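Local atomic coordinates of LbpB B-lobe (Moraxella bovis, PDB entry 3UAQ), a protein that probably binds host lactoferrin at the bacterial surface as a lipoprotein, this structure being its N-lobe, which consists of a handle domain and a beta-barrel domain. Residues G234-V239 / L253-K258; R64-D69 / Q144-T149. One frame throughout, in Å; residues are numbered along the deposited sequence.

Contact 1. Residues G234-V239 / L253-K258; sequences GNHRAV and LSTKQK
The imidazole of His-236 runs alongside the side chain of Thr-255. Thr-255 OG1 reaches the ring obliquely, 3.7 Å from His-236 CD2, and Thr-255 CG2 touches the same carbon. With chi1 at -55°, His-236 CG sits anti to its own carbonyl carbon, which carries the ring along its neighbour. A second flat group, the amide of Asn-235, meets Lys-256. Its OD1 lies 3.1 Å from Lys-256 CE, where the lysine chain bends at chi3 and crosses the amide.

The backbones form an antiparallel ladder. Lys-256 N donates to Asn-235 O at 2.7 Å, nearly straight at 169°. Arg-237 and Ser-254 are a hydrogen-bonded pair: Arg-237 N donates to Ser-254 O, and Ser-254 N to Arg-237 O. His-236 with Thr-255 and Ala-238 with Leu-253 are non-hydrogen-bonded pairs. On their shared face Ala-238 CB meets Leu-253 CD2 at 3.8 Å. Arg-237 and Ser-254 point to the other face.

The buried polar ends have partners beyond the hairpin. Glu-223 accepts from His-236 NE2, and Gln-228 NE2 donates to Asn-235 OD1. Ser-254 O also takes a bond from Trp-177 NE1, so two donors grip it. The chemistry thus ties this hairpin of the beta barrel both to the adjoining strand 170-184 and to the loop residues Glu-223 and Gln-228.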
# COMPACT_ATOMS: atom_id res chain seq x y z
N GLY A 234 -4.78 -0.69 -11.68
CA GLY A 234 -5.90 -1.58 -11.93
C GLY A 234 -6.49 -1.46 -13.32
O GLY A 234 -7.59 -1.95 -13.57
N ASN A 235 -5.77 -0.80 -14.22
CA ASN A 235 -6.24 -0.68 -15.60
C ASN A 235 -5.51 -1.65 -16.53
O ASN A 235 -5.73 -1.65 -17.76
CB ASN A 235 -6.09 0.75 -16.11
CG ASN A 235 -6.65 1.77 -15.14
OD1 ASN A 235 -7.85 1.82 -14.89
ND2 ASN A 235 -5.76 2.60 -14.59
N HIS A 236 -4.65 -2.49 -15.95
CA HIS A 236 -3.90 -3.46 -16.74
C HIS A 236 -4.11 -4.88 -16.23
O HIS A 236 -3.61 -5.27 -15.17
CB HIS A 236 -2.43 -3.06 -16.80
CG HIS A 236 -2.22 -1.67 -17.32
ND1 HIS A 236 -2.31 -0.56 -16.51
CD2 HIS A 236 -1.97 -1.21 -18.57
CE1 HIS A 236 -2.11 0.53 -17.23
NE2 HIS A 236 -1.90 0.16 -18.48
N ARG A 237 -4.87 -5.65 -17.00
CA ARG A 237 -5.33 -6.96 -16.55
C ARG A 237 -4.43 -8.07 -17.07
O ARG A 237 -3.97 -8.04 -18.21
CB ARG A 237 -6.77 -7.20 -17.01
CG ARG A 237 -7.32 -8.56 -16.62
CD ARG A 237 -8.81 -8.65 -16.90
NE ARG A 237 -9.52 -9.29 -15.79
CZ ARG A 237 -10.17 -10.45 -15.89
NH1 ARG A 237 -10.22 -11.09 -17.05
NH2 ARG A 237 -10.78 -10.95 -14.82
N ALA A 238 -4.18 -9.06 -16.21
CA ALA A 238 -3.39 -10.23 -16.61
C ALA A 238 -4.20 -11.49 -16.34
O ALA A 238 -4.84 -11.62 -15.30
CB ALA A 238 -2.06 -10.27 -15.85
N VAL A 239 -4.19 -12.42 -17.30
CA VAL A 239 -4.86 -13.70 -17.12
C VAL A 239 -3.94 -14.83 -17.57
O VAL A 239 -3.25 -14.71 -18.58
CB VAL A 239 -6.20 -13.75 -17.89
CG1 VAL A 239 -6.30 -15.01 -18.74
CG2 VAL A 239 -7.37 -13.67 -16.91
N LEU A 253 -2.55 -10.34 -21.60
CA LEU A 253 -2.49 -9.08 -20.87
C LEU A 253 -3.25 -8.03 -21.67
O LEU A 253 -2.95 -7.80 -22.84
CB LEU A 253 -1.05 -8.62 -20.68
CG LEU A 253 -0.01 -9.73 -20.52
CD1 LEU A 253 1.40 -9.16 -20.60
CD2 LEU A 253 -0.23 -10.47 -19.21
N SER A 254 -4.23 -7.39 -21.04
CA SER A 254 -5.06 -6.41 -21.72
C SER A 254 -5.07 -5.09 -20.96
O SER A 254 -4.60 -5.02 -19.82
CB SER A 254 -6.48 -6.94 -21.90
OG SER A 254 -6.71 -8.09 -21.11
N THR A 255 -5.60 -4.06 -21.59
CA THR A 255 -5.68 -2.75 -20.96
C THR A 255 -7.12 -2.26 -20.94
O THR A 255 -7.84 -2.36 -21.94
CB THR A 255 -4.82 -1.71 -21.69
OG1 THR A 255 -3.46 -2.18 -21.76
CG2 THR A 255 -4.86 -0.37 -20.96
N LYS A 256 -7.53 -1.74 -19.79
CA LYS A 256 -8.83 -1.09 -19.66
C LYS A 256 -8.78 0.31 -20.26
O LYS A 256 -8.02 1.17 -19.81
CB LYS A 256 -9.26 -1.01 -18.20
CG LYS A 256 -10.08 0.23 -17.86
CD LYS A 256 -10.83 0.09 -16.54
CE LYS A 256 -9.94 -0.41 -15.43
NZ LYS A 256 -10.40 0.08 -14.10
N GLN A 257 -9.58 0.52 -21.31
CA GLN A 257 -9.87 1.84 -21.83
C GLN A 257 -11.27 2.24 -21.38
O GLN A 257 -12.18 1.41 -21.33
CB GLN A 257 -9.82 1.86 -23.36
CG GLN A 257 -8.95 0.79 -23.97
CD GLN A 257 -7.80 1.37 -24.77
OE1 GLN A 257 -6.65 0.98 -24.59
NE2 GLN A 257 -8.11 2.31 -25.66
N LYS A 258 -11.44 3.52 -21.05
CA LYS A 258 -12.74 4.10 -20.80
C LYS A 258 -12.58 5.60 -21.02
O LYS A 258 -11.85 6.27 -20.29
CB LYS A 258 -13.23 3.82 -19.38
CG LYS A 258 -14.41 4.68 -18.95
CD LYS A 258 -14.61 4.64 -17.43
CE LYS A 258 -15.71 5.60 -16.97
NZ LYS A 258 -17.09 5.14 -17.31

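Contact 2. Residues R64-D69 / Q144-T149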
# COMPACT_ATOMS: atom_id res chain seq x y z
N ARG A 64 15.31 8.42 -19.51
CA ARG A 64 14.96 9.79 -19.86
C ARG A 64 15.72 10.33 -21.08
O ARG A 64 16.70 9.73 -21.52
CB ARG A 64 15.12 10.71 -18.65
CG ARG A 64 13.95 10.64 -17.68
CD ARG A 64 14.32 10.01 -16.35
NE ARG A 64 14.27 10.98 -15.25
CZ ARG A 64 15.33 11.59 -14.74
NH1 ARG A 64 16.54 11.33 -15.23
NH2 ARG A 64 15.19 12.46 -13.75
N ASN A 65 15.24 11.45 -21.63
CA ASN A 65 15.71 11.96 -22.91
C ASN A 65 16.73 13.09 -22.75
O ASN A 65 17.75 12.95 -22.06
CB ASN A 65 14.51 12.47 -23.73
CG ASN A 65 14.60 12.09 -25.20
OD1 ASN A 65 15.21 11.09 -25.56
ND2 ASN A 65 13.96 12.89 -26.06
N GLN A 66 16.44 14.23 -23.38
CA GLN A 66 17.30 15.39 -23.20
C GLN A 66 16.85 16.69 -23.88
O GLN A 66 15.74 17.19 -23.64
CB GLN A 66 18.73 15.06 -23.60
CG GLN A 66 19.78 15.58 -22.63
CD GLN A 66 21.18 15.49 -23.20
OE1 GLN A 66 21.69 14.40 -23.43
NE2 GLN A 66 21.80 16.64 -23.43
N ALA A 67 17.73 17.21 -24.72
CA ALA A 67 17.79 18.64 -25.02
C ALA A 67 18.41 18.97 -26.37
O ALA A 67 18.81 18.08 -27.12
CB ALA A 67 18.53 19.36 -23.93
N TYR A 68 18.53 20.27 -26.64
CA TYR A 68 18.69 20.77 -28.01
C TYR A 68 19.91 21.67 -28.25
O TYR A 68 20.28 22.48 -27.40
CB TYR A 68 17.42 21.51 -28.40
CG TYR A 68 17.38 21.98 -29.83
CD1 TYR A 68 17.18 21.10 -30.88
CD2 TYR A 68 17.53 23.33 -30.13
CE1 TYR A 68 17.14 21.54 -32.20
CE2 TYR A 68 17.48 23.78 -31.44
CZ TYR A 68 17.29 22.88 -32.47
OH TYR A 68 17.24 23.32 -33.78
N ASP A 69 20.53 21.52 -29.42
CA ASP A 69 21.75 22.24 -29.77
C ASP A 69 21.46 23.43 -30.70
O ASP A 69 21.26 23.26 -31.90
CB ASP A 69 22.74 21.29 -30.43
CG ASP A 69 24.13 21.88 -30.54
OD1 ASP A 69 24.24 23.05 -30.96
OD2 ASP A 69 25.11 21.16 -30.22
N GLN A 144 27.93 19.05 -24.10
CA GLN A 144 26.80 18.15 -23.91
C GLN A 144 25.96 18.74 -22.78
O GLN A 144 26.10 18.34 -21.62
CB GLN A 144 27.27 16.74 -23.57
CG GLN A 144 28.29 16.11 -24.55
CD GLN A 144 27.66 15.64 -25.86
OE1 GLN A 144 27.88 16.23 -26.91
NE2 GLN A 144 26.87 14.57 -25.79
N PRO A 145 25.11 19.72 -23.11
CA PRO A 145 24.22 20.29 -22.10
C PRO A 145 23.09 19.31 -21.84
O PRO A 145 22.73 18.56 -22.74
CB PRO A 145 23.68 21.54 -22.79
CG PRO A 145 23.66 21.18 -24.24
CD PRO A 145 24.88 20.31 -24.44
N LYS A 146 22.53 19.31 -20.63
CA LYS A 146 21.52 18.32 -20.28
C LYS A 146 20.23 18.93 -19.76
O LYS A 146 20.22 20.01 -19.17
CB LYS A 146 22.09 17.31 -19.27
CG LYS A 146 23.19 16.42 -19.84
CD LYS A 146 24.20 16.03 -18.76
CE LYS A 146 25.43 15.35 -19.36
NZ LYS A 146 26.42 16.33 -19.90
N GLN A 147 19.13 18.21 -20.01
CA GLN A 147 17.83 18.60 -19.49
C GLN A 147 16.96 17.36 -19.34
O GLN A 147 16.40 16.85 -20.32
CB GLN A 147 17.17 19.61 -20.41
CG GLN A 147 15.85 20.14 -19.89
CD GLN A 147 15.36 21.34 -20.68
OE1 GLN A 147 16.13 21.94 -21.43
NE2 GLN A 147 14.09 21.69 -20.51
N TYR A 148 16.87 16.87 -18.11
CA TYR A 148 16.14 15.65 -17.82
C TYR A 148 14.91 15.92 -16.96
O TYR A 148 14.95 16.73 -16.04
CB TYR A 148 17.04 14.65 -17.09
CG TYR A 148 18.08 13.99 -17.98
CD1 TYR A 148 17.83 12.76 -18.57
CD2 TYR A 148 19.31 14.59 -18.22
CE1 TYR A 148 18.77 12.14 -19.38
CE2 TYR A 148 20.26 13.98 -19.03
CZ TYR A 148 19.98 12.75 -19.60
OH TYR A 148 20.91 12.14 -20.41
N THR A 149 13.81 15.25 -17.28
CA THR A 149 12.63 15.32 -16.44
C THR A 149 13.00 14.99 -14.99
O THR A 149 13.58 13.95 -14.72
CB THR A 149 11.53 14.37 -16.95
OG1 THR A 149 10.81 15.01 -18.01
CG2 THR A 149 10.57 14.01 -15.83
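The backbones of Gln-66 and Gln-147 come closest, with CA atoms 4.9 Å apart, and the touching parts run 136° apart without a hydrogen bond between them. A CA-H...O contact is made here, from Gln-66 CA to Gln-147 O at 3.4 Å.

Tyr-148 carries much of the side-chain contact. Arg-64 CB meets its ring at the edge, in plane, 3.4 Å from Tyr-148 CD1. The arginine chain then bends at chi2 and chi3. Its guanidinium lies near Tyr-148 CB and Thr-149 O, but its exact placing is doubtful. Asn-65 O approaches the ring obliquely. Gln-66 crosses Tyr-148, with Gln-66 CG 4.0 Å from Tyr-148 CE2. Farther along, Ala-67 CB rests on Gln-147 CB at 3.8 Å. The placing of the Gln-66 amide beside Pro-145 O is doubtful in this model.

Both segments fall in the handle region of the N-lobe. Strand 146-149 opens the long strand 146-159, which pairs with strand 135-138: backbone hydrogen bonds join Lys-146 to Thr-138 and Tyr-148 to Ile-136. Lys-146 also forms a salt bridge with Asp-139. A backbone hydrogen bond joins Ala-67 to Leu-76, beside the small two-stranded sheet of 68-69 and 74-75.

Overall arrangement
Contact 1 and contact 2 belong to different parts of the N-lobe. Contact 2 lies in the handle region, and contact 1 in the beta barrel. Their centres are 33 Å apart, on opposite sides of the chain's centre, and their nearest atoms are about 19 Å apart, so they do not touch. Both segments of contact 2 come earlier in the chain than either segment of contact 1. They also differ in kind. Contact 1 is a regular, buried hairpin pairing of neighbouring strands. Contact 2 is a partly buried contact, mostly of side chains, with no hydrogen bond across it, between segments 75 residues apart. The second chain of the assembly reaches neither.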